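Caspase-1 subunit p19/18 (Spodoptera frugiperda, PDB 1M72) cleaves target proteins as a cysteine protease of the caspase family and probably acts in the activation cascade that executes apoptosis. Local coordinates at residues His108-Leu111 against Gly112-Tyr115; Pro76-Lys79 against Ser80-Asn84; Lys122-Asn125 against Leu126-Tyr129. One frame throughout, in Å; residues are numbered along the deposited sequence.

Contact 1 (His108-Leu111 against Gly112-Tyr115); sequences HGEL and GMLY
Y115 turns its CG beside its own backbone N (chi1 -76°), and E110 does the same (chi1 -64°) with its chain extended beyond CG. These torsions carry the phenol and the carboxylate to the same place. The Y115 hydroxyl donates to E110 OE2, which lies at the ring edge, in the ring plane. The 2.4 Å from Y115 OH to E110 OE2 is very short and its exact length doubtful. The carboxylate and ring planes are turned 47° apart. M113 runs alongside E110 and points the same way; M113 SD comes 3.7 Å from E110 CD, and M113 CE meets E110 OE1, also at 3.7 Å. At the other end of the Y115 ring, Y115 CD1 touches H108 CB at 3.7 Å. The backbone is a tight beta hairpin, closed by a type II turn from E110 to M113 with G112 at positive phi. E110 and M113 form a hydrogen-bonded pair: E110 N reaches M113 O at 3.1 Å, and M113 N reaches E110 O at 2.9 Å. G109 and L114 form the non-hydrogen-bonded pair, and one step further Y115 N donates to H108 O at 3.0 Å. G109 CA lies 3.2 Å from M113 O. H108 is probably the active-site histidine, as in other caspases. Its imidazole leads away from the hairpin: NE2 is hydrogen-bonded to K49 O, and ND1 makes a weak hydrogen bond to the backbone of the bound peptide. G109 also bonds to that peptide through its backbone.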
# COMPACT_ATOMS: atom_id res chain seq x y z
N HIS C 108 7.33 -15.49 -12.25
CA HIS C 108 6.75 -14.71 -13.37
C HIS C 108 5.30 -14.32 -12.98
O HIS C 108 4.61 -15.06 -12.27
CB HIS C 108 6.64 -15.53 -14.66
CG HIS C 108 7.93 -15.68 -15.42
ND1 HIS C 108 8.60 -14.60 -15.96
CD2 HIS C 108 8.65 -16.78 -15.74
CE1 HIS C 108 9.68 -15.04 -16.59
NE2 HIS C 108 9.73 -16.35 -16.47
N GLY C 109 4.84 -13.18 -13.48
CA GLY C 109 3.49 -12.73 -13.21
C GLY C 109 2.85 -11.86 -14.29
O GLY C 109 3.50 -11.40 -15.26
N GLU C 110 1.55 -11.66 -14.11
CA GLU C 110 0.70 -10.84 -14.95
C GLU C 110 -0.20 -10.12 -13.94
O GLU C 110 -0.14 -10.40 -12.74
CB GLU C 110 -0.15 -11.73 -15.85
CG GLU C 110 0.70 -12.53 -16.84
CD GLU C 110 -0.14 -13.24 -17.90
OE1 GLU C 110 -1.22 -12.71 -18.27
OE2 GLU C 110 0.30 -14.32 -18.35
N LEU C 111 -1.02 -9.19 -14.40
CA LEU C 111 -1.86 -8.48 -13.44
C LEU C 111 -2.79 -9.50 -12.78
O LEU C 111 -3.46 -10.27 -13.47
CB LEU C 111 -2.65 -7.38 -14.14
CG LEU C 111 -3.67 -6.60 -13.31
CD1 LEU C 111 -3.02 -5.87 -12.19
CD2 LEU C 111 -4.39 -5.62 -14.24
N GLY C 112 -2.76 -9.54 -11.44
CA GLY C 112 -3.60 -10.45 -10.67
C GLY C 112 -3.14 -11.88 -10.83
O GLY C 112 -3.90 -12.85 -10.60
N MET C 113 -1.88 -12.08 -11.18
CA MET C 113 -1.48 -13.46 -11.39
C MET C 113 0.00 -13.77 -11.08
O MET C 113 0.89 -12.96 -11.38
CB MET C 113 -1.84 -13.80 -12.85
CG MET C 113 -1.55 -15.19 -13.34
SD MET C 113 -1.61 -15.28 -15.22
CE MET C 113 -3.15 -14.39 -15.60
N LEU C 114 0.23 -14.93 -10.47
CA LEU C 114 1.55 -15.44 -10.19
C LEU C 114 1.65 -16.85 -10.82
O LEU C 114 0.65 -17.58 -10.92
CB LEU C 114 1.79 -15.54 -8.67
CG LEU C 114 1.91 -14.15 -8.04
CD1 LEU C 114 2.04 -14.27 -6.57
CD2 LEU C 114 3.11 -13.44 -8.61
N TYR C 115 2.85 -17.23 -11.26
CA TYR C 115 3.03 -18.57 -11.84
C TYR C 115 3.76 -19.52 -10.92
O TYR C 115 4.75 -19.17 -10.30
CB TYR C 115 3.80 -18.52 -13.18
CG TYR C 115 3.00 -18.04 -14.37
CD1 TYR C 115 3.09 -16.72 -14.79
CD2 TYR C 115 2.10 -18.90 -15.04
CE1 TYR C 115 2.32 -16.23 -15.85
CE2 TYR C 115 1.29 -18.42 -16.12
CZ TYR C 115 1.42 -17.08 -16.51
OH TYR C 115 0.67 -16.55 -17.53

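Contact 2 (Pro76-Lys79 against Ser80-Asn84); sequences PNLK and SEEIN
K79 O is gripped by two backbone N-H groups of the first helical turn. I83 N donates to it at 3.1 Å, nearly in line with the carbonyl bond. E82 N is closer, at 2.9 Å from K79 O, but stands well above the carbonyl plane, and its N-H is bent to 130° at the hydrogen. E82 returns a bond from its side chain. E82 OE2 accepts from K79 N at 2.8 Å, with an almost straight N-H angle of 167°, and uses the lone pair that faces away from the other carboxylate oxygen. The E82 CG sits beside its own backbone N (chi1 -53°) and the chain then runs extended, which folds the carboxylate back over the start of the helix. K79 is the N-cap residue of helix 80-92, in the loop that follows strand 70-76 of the central caspase sheet. The glutamate three residues on therefore binds the N-cap N-H, as in one half of a capping box. The K79 amine leads away and makes no salt bridge with E82. L78 lies against E82 next to this bond. L78 CB lies 3.6 Å from E82 CB, L78 CD1 rests against the same CB, and L78 CD2 lies 3.7 Å from E82 OE2. L78 CB also meets I83 CG1 at 3.8 Å, an apolar contact between the loop and the helix. Both L78 and I83 pack on F38 of strand 31-39. S80 N, at the helix start, is hydrogen-bonded to D118 OD1.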
# COMPACT_ATOMS: atom_id res chain seq x y z
N PRO C 76 12.02 -24.57 -3.69
CA PRO C 76 12.37 -24.40 -5.10
C PRO C 76 11.41 -25.04 -6.09
O PRO C 76 11.10 -26.24 -5.99
CB PRO C 76 13.79 -24.98 -5.16
CG PRO C 76 13.69 -26.16 -4.24
CD PRO C 76 12.84 -25.64 -3.06
N ASN C 77 10.92 -24.21 -7.01
CA ASN C 77 10.04 -24.63 -8.10
C ASN C 77 8.85 -25.53 -7.85
O ASN C 77 8.70 -26.54 -8.53
CB ASN C 77 10.90 -25.26 -9.19
CG ASN C 77 11.96 -24.31 -9.66
OD1 ASN C 77 11.65 -23.19 -10.10
ND2 ASN C 77 13.22 -24.70 -9.53
N LEU C 78 7.98 -25.16 -6.93
CA LEU C 78 6.84 -25.98 -6.64
C LEU C 78 5.70 -25.75 -7.64
O LEU C 78 5.64 -24.72 -8.32
CB LEU C 78 6.35 -25.69 -5.22
CG LEU C 78 7.19 -25.95 -3.95
CD1 LEU C 78 6.27 -25.76 -2.71
CD2 LEU C 78 7.79 -27.40 -3.94
N LYS C 79 4.82 -26.75 -7.74
CA LYS C 79 3.63 -26.70 -8.57
C LYS C 79 2.61 -25.91 -7.72
O LYS C 79 2.74 -25.81 -6.50
CB LYS C 79 3.10 -28.11 -8.82
CG LYS C 79 3.97 -28.94 -9.77
CD LYS C 79 3.51 -30.38 -9.86
CE LYS C 79 2.21 -30.50 -10.66
NZ LYS C 79 1.75 -31.93 -10.79
N SER C 80 1.59 -25.36 -8.37
CA SER C 80 0.61 -24.57 -7.64
C SER C 80 -0.04 -25.24 -6.42
O SER C 80 -0.30 -24.58 -5.39
CB SER C 80 -0.46 -24.09 -8.59
OG SER C 80 -1.46 -23.39 -7.88
N GLU C 81 -0.28 -26.54 -6.52
CA GLU C 81 -0.92 -27.24 -5.43
C GLU C 81 0.03 -27.43 -4.28
O GLU C 81 -0.39 -27.57 -3.13
CB GLU C 81 -1.44 -28.61 -5.90
CG GLU C 81 -2.53 -28.53 -7.00
CD GLU C 81 -3.82 -27.85 -6.53
OE1 GLU C 81 -3.75 -26.70 -6.01
OE2 GLU C 81 -4.92 -28.46 -6.70
N GLU C 82 1.32 -27.45 -4.60
CA GLU C 82 2.34 -27.62 -3.60
C GLU C 82 2.47 -26.35 -2.78
O GLU C 82 2.56 -26.41 -1.57
CB GLU C 82 3.67 -27.96 -4.24
CG GLU C 82 3.60 -29.13 -5.19
CD GLU C 82 4.97 -29.66 -5.56
OE1 GLU C 82 5.37 -30.68 -4.96
OE2 GLU C 82 5.67 -29.07 -6.42
N ILE C 83 2.49 -25.22 -3.46
CA ILE C 83 2.58 -23.95 -2.76
C ILE C 83 1.33 -23.82 -1.87
O ILE C 83 1.41 -23.55 -0.66
CB ILE C 83 2.59 -22.78 -3.77
CG1 ILE C 83 3.88 -22.83 -4.60
CG2 ILE C 83 2.41 -21.43 -3.04
CD1 ILE C 83 3.92 -21.83 -5.76
N ASN C 84 0.16 -24.08 -2.46
CA ASN C 84 -1.05 -23.97 -1.71
C ASN C 84 -1.08 -24.85 -0.48
O ASN C 84 -1.58 -24.44 0.57
CB ASN C 84 -2.26 -24.26 -2.57
CG ASN C 84 -3.53 -23.93 -1.85
OD1 ASN C 84 -3.74 -24.41 -0.73
ND2 ASN C 84 -4.39 -23.11 -2.45

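Contact 3 (Lys122-Asn125 against Leu126-Tyr129); sequences KPDN and LWYY
W127 lays one face of its indole over the backbone of P123 and D124. D124 CA makes a CH-pi contact with the five-membered ring, 3.9 Å from its centroid and 29° off the ring normal. P123 O lies over the same face, offset toward the rim and 3.6 Å from W127 CZ3. The indole gets there because W127 CG stands between its backbone N and carbonyl carbon (chi1 52°), which folds the ring back along the chain. P123 CB meets W127 CH2 at 4.0 Å. The D124 carboxylate lies beside the indole, its plane 43° from the ring plane, with D124 OD2 4.0 Å from W127 CZ2. P123 O also accepts from L126 N at 2.8 Å, and L126 CB packs against the same oxygen. D124 O takes Y128 N at 3.0 Å and, more weakly, W127 N. The Y129 ring comes near N125 O through CD1, and Y128 CD2 sits over the centre of one face of the Y129 ring. W127 also packs on F182, I184 and F186 of strand 182-186, while P123 and L126 touch L114. A type I turn from K122 to N125 leads into the short, weakly bonded helix 125-128. Together they form the link after strand 120-121 that lies against the central sheet of the caspase fold.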
# COMPACT_ATOMS: atom_id res chain seq x y z
N LYS C 122 -3.96 -16.87 -8.09
CA LYS C 122 -4.13 -15.50 -7.69
C LYS C 122 -3.24 -15.20 -6.50
O LYS C 122 -3.19 -15.96 -5.54
CB LYS C 122 -5.60 -15.21 -7.32
CG LYS C 122 -6.53 -15.25 -8.53
CD LYS C 122 -7.93 -14.81 -8.14
CE LYS C 122 -8.98 -15.10 -9.27
NZ LYS C 122 -8.77 -14.27 -10.51
N PRO C 123 -2.52 -14.07 -6.55
CA PRO C 123 -1.61 -13.62 -5.49
C PRO C 123 -2.31 -13.66 -4.10
O PRO C 123 -1.68 -14.04 -3.10
CB PRO C 123 -1.27 -12.19 -5.90
CG PRO C 123 -1.52 -12.17 -7.37
CD PRO C 123 -2.68 -13.04 -7.59
N ASP C 124 -3.60 -13.28 -4.07
CA ASP C 124 -4.43 -13.27 -2.85
C ASP C 124 -4.37 -14.62 -2.12
O ASP C 124 -4.60 -14.71 -0.90
CB ASP C 124 -5.89 -12.95 -3.17
CG ASP C 124 -6.06 -11.54 -3.72
OD1 ASP C 124 -6.85 -10.77 -3.11
OD2 ASP C 124 -5.39 -11.21 -4.75
N ASN C 125 -4.09 -15.66 -2.88
CA ASN C 125 -3.99 -16.95 -2.27
C ASN C 125 -2.89 -17.01 -1.22
O ASN C 125 -3.02 -17.79 -0.30
CB ASN C 125 -3.66 -18.02 -3.29
CG ASN C 125 -4.83 -18.35 -4.20
OD1 ASN C 125 -4.81 -19.40 -4.81
ND2 ASN C 125 -5.80 -17.45 -4.33
N LEU C 126 -1.83 -16.20 -1.37
CA LEU C 126 -0.72 -16.25 -0.41
C LEU C 126 -1.07 -15.80 1.03
O LEU C 126 -0.60 -16.40 1.99
CB LEU C 126 0.48 -15.42 -0.96
CG LEU C 126 1.00 -15.98 -2.28
CD1 LEU C 126 1.72 -14.87 -3.02
CD2 LEU C 126 1.88 -17.30 -2.04
N TRP C 127 -1.91 -14.78 1.15
CA TRP C 127 -2.31 -14.24 2.43
C TRP C 127 -3.73 -14.62 2.91
O TRP C 127 -4.07 -14.42 4.10
CB TRP C 127 -2.11 -12.72 2.41
CG TRP C 127 -2.75 -11.98 1.24
CD1 TRP C 127 -4.05 -11.55 1.15
CD2 TRP C 127 -2.08 -11.51 0.05
NE1 TRP C 127 -4.23 -10.84 -0.02
CE2 TRP C 127 -3.04 -10.80 -0.71
CE3 TRP C 127 -0.76 -11.61 -0.44
CZ2 TRP C 127 -2.72 -10.20 -1.95
CZ3 TRP C 127 -0.45 -11.01 -1.67
CH2 TRP C 127 -1.43 -10.31 -2.41
N TYR C 128 -4.53 -15.21 2.01
CA TYR C 128 -5.89 -15.59 2.33
C TYR C 128 -6.03 -16.38 3.64
O TYR C 128 -6.89 -16.05 4.48
CB TYR C 128 -6.48 -16.43 1.18
CG TYR C 128 -7.82 -17.06 1.47
CD1 TYR C 128 -9.01 -16.29 1.47
CD2 TYR C 128 -7.91 -18.43 1.79
CE1 TYR C 128 -10.27 -16.89 1.77
CE2 TYR C 128 -9.14 -19.02 2.09
CZ TYR C 128 -10.30 -18.26 2.08
OH TYR C 128 -11.48 -18.87 2.37
N TYR C 129 -5.22 -17.42 3.80
CA TYR C 129 -5.25 -18.27 5.00
C TYR C 129 -4.66 -17.69 6.28
O TYR C 129 -4.63 -18.37 7.32
CB TYR C 129 -4.52 -19.61 4.73
CG TYR C 129 -5.05 -20.38 3.55
CD1 TYR C 129 -4.46 -20.23 2.28
CD2 TYR C 129 -6.14 -21.25 3.68
CE1 TYR C 129 -4.94 -20.93 1.18
CE2 TYR C 129 -6.64 -21.95 2.58
CZ TYR C 129 -6.03 -21.78 1.33
OH TYR C 129 -6.50 -22.43 0.23

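How the contacts relate
The three contacts follow one another along the chain in the order 2, 1, 3. Contact 1 touches contact 3 directly: G112 O lies 3.3 Å from P123 CD, and L114 CD1 lies 3.6 Å from L126 CD1. Contacts 2 and 3 meet more loosely, with N84 ND2 packed 3.5 Å from Y129 OH. Contacts 1 and 2 do not touch; their nearest atoms are about 5 Å apart. Contact 1 holds H108, which with C150 forms the probable catalytic pair. G109 is about 5 Å from the C150 side chain. The P123 side chain of contact 3 is about 11 Å from those of H108 and C150.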